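Local coordinates for protein trans-isoprenyl diphosphate synthase (Caulobacter crescentus, PDB 3OYR) that probably makes all-trans-octaprenyl diphosphate, the precursor of quinone side chains, by adding isopentenyl units to an allylic diphosphate with the help of divalent metal ions, at residues V118-H121 with L122-G126; R40-T43 with D44-S48. All coordinates share one frame; numbering follows the deposited sequence.

Contact 2 closes helix 25-45, whereas contact 1 is the turn that carries the chain from strand 117-118 into helix 126-147; together they illustrate how short-range contacts finish one element and start the next. Each is partly buried. Contact 1 has more buried residues and is held by backbone bonds and apolar side chains; contact 2, with more exposed residues, adds a salt bridge and a side-chain amide bound to a carbonyl. Both reach the second subunit, contact 1 at several residues and contact 2 at Ser48 alone. Both pack on helices 52-61 and 87-109, yet their centres lie about 21 Å apart and they do not touch.

Contact 1 (V118-H121 with L122-G126)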
loop_
_atom_site.group_PDB
_atom_site.type_symbol
_atom_site.label_atom_id
_atom_site.label_comp_id
_atom_site.label_asym_id
_atom_site.label_seq_id
_atom_site.Cartn_x
_atom_site.Cartn_y
_atom_site.Cartn_z
ATOM N N VAL B 118 0.789 19.817 -9.806
ATOM C CA VAL B 118 -0.356 19.673 -8.905
ATOM C C VAL B 118 -0.371 18.232 -8.385
ATOM O O VAL B 118 -0.040 17.306 -9.131
ATOM C CB VAL B 118 -1.686 20.042 -9.647
ATOM C CG1 VAL B 118 -1.906 19.148 -10.884
ATOM C CG2 VAL B 118 -2.882 19.987 -8.727
ATOM N N ALA B 119 -0.676 18.054 -7.098
ATOM C CA ALA B 119 -0.746 16.723 -6.505
ATOM C C ALA B 119 -1.853 15.911 -7.186
ATOM O O ALA B 119 -2.976 16.403 -7.352
ATOM C CB ALA B 119 -0.998 16.823 -5.022
ATOM N N ALA B 120 -1.520 14.676 -7.575
ATOM C CA ALA B 120 -2.400 13.785 -8.349
ATOM C C ALA B 120 -3.847 13.701 -7.872
ATOM O O ALA B 120 -4.770 13.637 -8.693
ATOM C CB ALA B 120 -1.800 12.393 -8.411
ATOM N N HIS B 121 -4.047 13.724 -6.554
ATOM C CA HIS B 121 -5.389 13.628 -5.973
ATOM C C HIS B 121 -6.290 14.837 -6.233
ATOM O O HIS B 121 -7.499 14.758 -6.028
ATOM C CB HIS B 121 -5.324 13.333 -4.478
ATOM C CG HIS B 121 -4.709 14.429 -3.659
ATOM N ND1 HIS B 121 -5.458 15.420 -3.055
ATOM C CD2 HIS B 121 -3.420 14.677 -3.320
ATOM C CE1 HIS B 121 -4.655 16.233 -2.392
ATOM N NE2 HIS B 121 -3.413 15.804 -2.537
ATOM N N LEU B 122 -5.705 15.947 -6.678
ATOM C CA LEU B 122 -6.497 17.112 -7.072
ATOM C C LEU B 122 -7.012 17.004 -8.513
ATOM O O LEU B 122 -7.947 17.711 -8.895
ATOM C CB LEU B 122 -5.706 18.413 -6.854
ATOM C CG LEU B 122 -5.478 18.856 -5.397
ATOM C CD1 LEU B 122 -4.521 20.051 -5.314
ATOM C CD2 LEU B 122 -6.787 19.178 -4.684
ATOM N N ILE B 123 -6.402 16.116 -9.298
ATOM C CA ILE B 123 -6.800 15.861 -10.677
ATOM C C ILE B 123 -7.703 14.623 -10.786
ATOM O O ILE B 123 -8.746 14.654 -11.445
ATOM C CB ILE B 123 -5.554 15.679 -11.588
ATOM C CG1 ILE B 123 -4.678 16.934 -11.591
ATOM C CG2 ILE B 123 -5.948 15.274 -13.007
ATOM C CD1 ILE B 123 -5.431 18.245 -11.919
ATOM N N TRP B 124 -7.300 13.535 -10.133
ATOM C CA TRP B 124 -8.004 12.258 -10.257
ATOM C C TRP B 124 -8.853 11.924 -9.039
ATOM O O TRP B 124 -9.663 10.998 -9.082
ATOM C CB TRP B 124 -7.013 11.133 -10.531
ATOM C CG TRP B 124 -6.449 11.130 -11.914
ATOM C CD1 TRP B 124 -7.017 10.573 -13.024
ATOM C CD2 TRP B 124 -5.194 11.685 -12.339
ATOM N NE1 TRP B 124 -6.205 10.750 -14.114
ATOM C CE2 TRP B 124 -5.078 11.430 -13.725
ATOM C CE3 TRP B 124 -4.160 12.373 -11.686
ATOM C CZ2 TRP B 124 -3.965 11.844 -14.478
ATOM C CZ3 TRP B 124 -3.046 12.790 -12.436
ATOM C CH2 TRP B 124 -2.965 12.523 -13.818
ATOM N N GLY B 125 -8.676 12.681 -7.957
ATOM C CA GLY B 125 -9.405 12.420 -6.716
ATOM C C GLY B 125 -8.560 11.662 -5.710
ATOM O O GLY B 125 -7.592 10.984 -6.082
ATOM N N GLY B 126 -8.942 11.771 -4.442
ATOM C CA GLY B 126 -8.263 11.103 -3.335
ATOM C C GLY B 126 -8.322 9.593 -3.453
ATOM O O GLY B 126 -7.309 8.913 -3.264
#
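Val118 has CG1 between its backbone N and carbonyl carbon (chi1 59°) and CG2 opposite the N, and this divides its two methyls between two partners: CG1 meets Ile123 CG1 at 3.6 Å, the side chains crossing at about a right angle, while CG2 packs on Leu122 CB at 3.7 Å. Ile123 CG1 lies beside its own backbone N, which leaves this branch within reach of the valine. The backbone between these residues coils into a turn. Ala119 O accepts from Leu122 N at 2.8 Å, and Ala120 O is gripped twice: Trp124 N comes almost head-on to the carbonyl at 2.9 Å, whereas Ile123 N, at 3.0 Å, stands above the carbonyl plane. The same oxygen lies near the plane of the indole, 3.3 Å from Trp124 CE3 at the ring edge. This turn links strand 117-118 of the small hairpin to helix 126-147 in the mostly helical isoprenyl diphosphate synthase fold, and Gly125 is the N-cap of that helix, with backbone angles at which a side chain would collide with the carbonyl oxygen of Trp124. A weak bond from Gly125 N to His121 O spans the junction. His121, whose NE2 binds Ser111 O, lies alongside Leu122, and its side chain is about 8 Å from that of the calcium ligand Asp109. Ala120 of the second subunit packs on His121 and Leu122.

Contact 2 (R40-T43 with D44-S48); sequences RLIT and DRMQS
Thr43 O, near the end of the helix, is met by the side chain of Gln47 rather than by its backbone. The glutamine bends at its second torsion (chi2 -54°) and folds back alongside the threonine, bringing NE2 to a nearly straight bond of 2.8 Å with Thr43 O, which lies in the plane of the amide. Just before it the regular i to i+4 pattern still holds: Arg45 N binds Leu41 O at 2.9 Å and Met46 N binds Ile42 O at 3.1 Å. Met46 has CG between its backbone N and carbonyl carbon (chi1 67°), and a further bend at chi3 (105°) carries CE obliquely across to Ile42 CG2 at 3.8 Å. Arg45 runs beside Leu41, with CG 3.3 Å from Leu41 O. Its NE makes a 3.0 Å salt bridge with Asp44 OD1, reached on the anti side of the carboxylate, and its NH1 pairs with Glu146. Without the guanidinium, as with an alanine here, Asp44 and Glu146 would probably lose the positive partner they share. The arrangement is a helix C-terminus closed by a side-chain amide. Around it, Leu41, Ile42 and Arg45 rest on helix 87-109, Ile42 and Met46 also press on helix 52-61, Arg139 of helix 126-147 binds Arg45 O, and Ser48 OG reaches Glu165 of the second subunit.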
loop_
_atom_site.group_PDB
_atom_site.type_symbol
_atom_site.label_atom_id
_atom_site.label_comp_id
_atom_site.label_asym_id
_atom_site.label_seq_id
_atom_site.Cartn_x
_atom_site.Cartn_y
_atom_site.Cartn_z
ATOM N N ARG B 40 13.800 1.506 -17.078
ATOM C CA ARG B 40 13.076 0.632 -17.983
ATOM C C ARG B 40 12.034 -0.207 -17.223
ATOM O O ARG B 40 10.929 -0.408 -17.714
ATOM C CB ARG B 40 14.049 -0.302 -18.702
ATOM C CG ARG B 40 13.380 -1.126 -19.794
ATOM C CD ARG B 40 14.341 -2.152 -20.398
ATOM N NE ARG B 40 15.514 -1.487 -21.001
ATOM C CZ ARG B 40 16.757 -1.579 -20.523
ATOM N NH1 ARG B 40 17.748 -0.953 -21.135
ATOM N NH2 ARG B 40 17.009 -2.290 -19.424
ATOM N N LEU B 41 12.402 -0.719 -16.045
ATOM C CA LEU B 41 11.479 -1.517 -15.216
ATOM C C LEU B 41 10.333 -0.638 -14.717
ATOM O O LEU B 41 9.159 -1.036 -14.737
ATOM C CB LEU B 41 12.235 -2.148 -14.045
ATOM C CG LEU B 41 13.091 -3.325 -14.541
ATOM C CD1 LEU B 41 14.192 -3.707 -13.538
ATOM C CD2 LEU B 41 12.154 -4.505 -14.855
ATOM N N ILE B 42 10.680 0.569 -14.307
ATOM C CA ILE B 42 9.676 1.513 -13.803
ATOM C C ILE B 42 8.606 1.780 -14.857
ATOM O O ILE B 42 7.420 1.518 -14.606
ATOM C CB ILE B 42 10.327 2.800 -13.234
ATOM C CG1 ILE B 42 11.109 2.461 -11.952
ATOM C CG2 ILE B 42 9.271 3.826 -12.905
ATOM C CD1 ILE B 42 12.034 3.586 -11.431
ATOM N N THR B 43 9.019 2.240 -16.045
ATOM C CA THR B 43 8.089 2.514 -17.127
ATOM C C THR B 43 7.264 1.283 -17.498
ATOM O O THR B 43 6.074 1.380 -17.772
ATOM C CB THR B 43 8.850 3.057 -18.345
ATOM O OG1 THR B 43 9.734 4.086 -17.897
ATOM C CG2 THR B 43 7.896 3.608 -19.408
ATOM N N ASP B 44 7.904 0.122 -17.486
ATOM C CA ASP B 44 7.237 -1.132 -17.804
ATOM C C ASP B 44 6.147 -1.538 -16.807
ATOM O O ASP B 44 5.071 -2.007 -17.207
ATOM C CB ASP B 44 8.280 -2.272 -17.907
ATOM C CG ASP B 44 7.660 -3.608 -18.336
ATOM O OD1 ASP B 44 7.838 -4.612 -17.618
ATOM O OD2 ASP B 44 7.032 -3.665 -19.406
ATOM N N ARG B 45 6.431 -1.399 -15.512
ATOM C CA ARG B 45 5.522 -1.932 -14.492
ATOM C C ARG B 45 4.453 -0.931 -14.114
ATOM O O ARG B 45 3.490 -1.274 -13.426
ATOM C CB ARG B 45 6.276 -2.415 -13.242
ATOM C CG ARG B 45 7.303 -3.507 -13.505
ATOM C CD ARG B 45 6.731 -4.676 -14.312
ATOM N NE ARG B 45 7.815 -5.532 -14.811
ATOM C CZ ARG B 45 8.244 -6.627 -14.198
ATOM N NH1 ARG B 45 7.671 -7.019 -13.066
ATOM N NH2 ARG B 45 9.245 -7.337 -14.719
ATOM N N MET B 46 4.606 0.304 -14.570
ATOM C CA MET B 46 3.535 1.266 -14.349
ATOM C C MET B 46 2.398 1.098 -15.362
ATOM O O MET B 46 1.385 1.784 -15.272
ATOM C CB MET B 46 4.055 2.704 -14.265
ATOM C CG MET B 46 4.630 3.297 -15.533
ATOM S SD MET B 46 4.827 5.084 -15.336
ATOM C CE MET B 46 6.551 5.317 -15.106
ATOM N N GLN B 47 2.565 0.177 -16.313
ATOM C CA GLN B 47 1.552 -0.085 -17.344
ATOM C C GLN B 47 0.390 -0.954 -16.835
ATOM O O GLN B 47 0.581 -1.888 -16.054
ATOM C CB GLN B 47 2.187 -0.730 -18.586
ATOM C CG GLN B 47 3.367 0.053 -19.206
ATOM C CD GLN B 47 3.037 1.513 -19.552
ATOM O OE1 GLN B 47 2.005 1.801 -20.153
ATOM N NE2 GLN B 47 3.931 2.435 -19.176
ATOM N N SER B 48 -0.816 -0.619 -17.282
ATOM C CA SER B 48 -2.025 -1.390 -16.972
ATOM C C SER B 48 -3.069 -1.122 -18.047
ATOM O O SER B 48 -3.085 -0.027 -18.631
ATOM C CB SER B 48 -2.601 -0.965 -15.624
ATOM O OG SER B 48 -3.720 -1.754 -15.297
#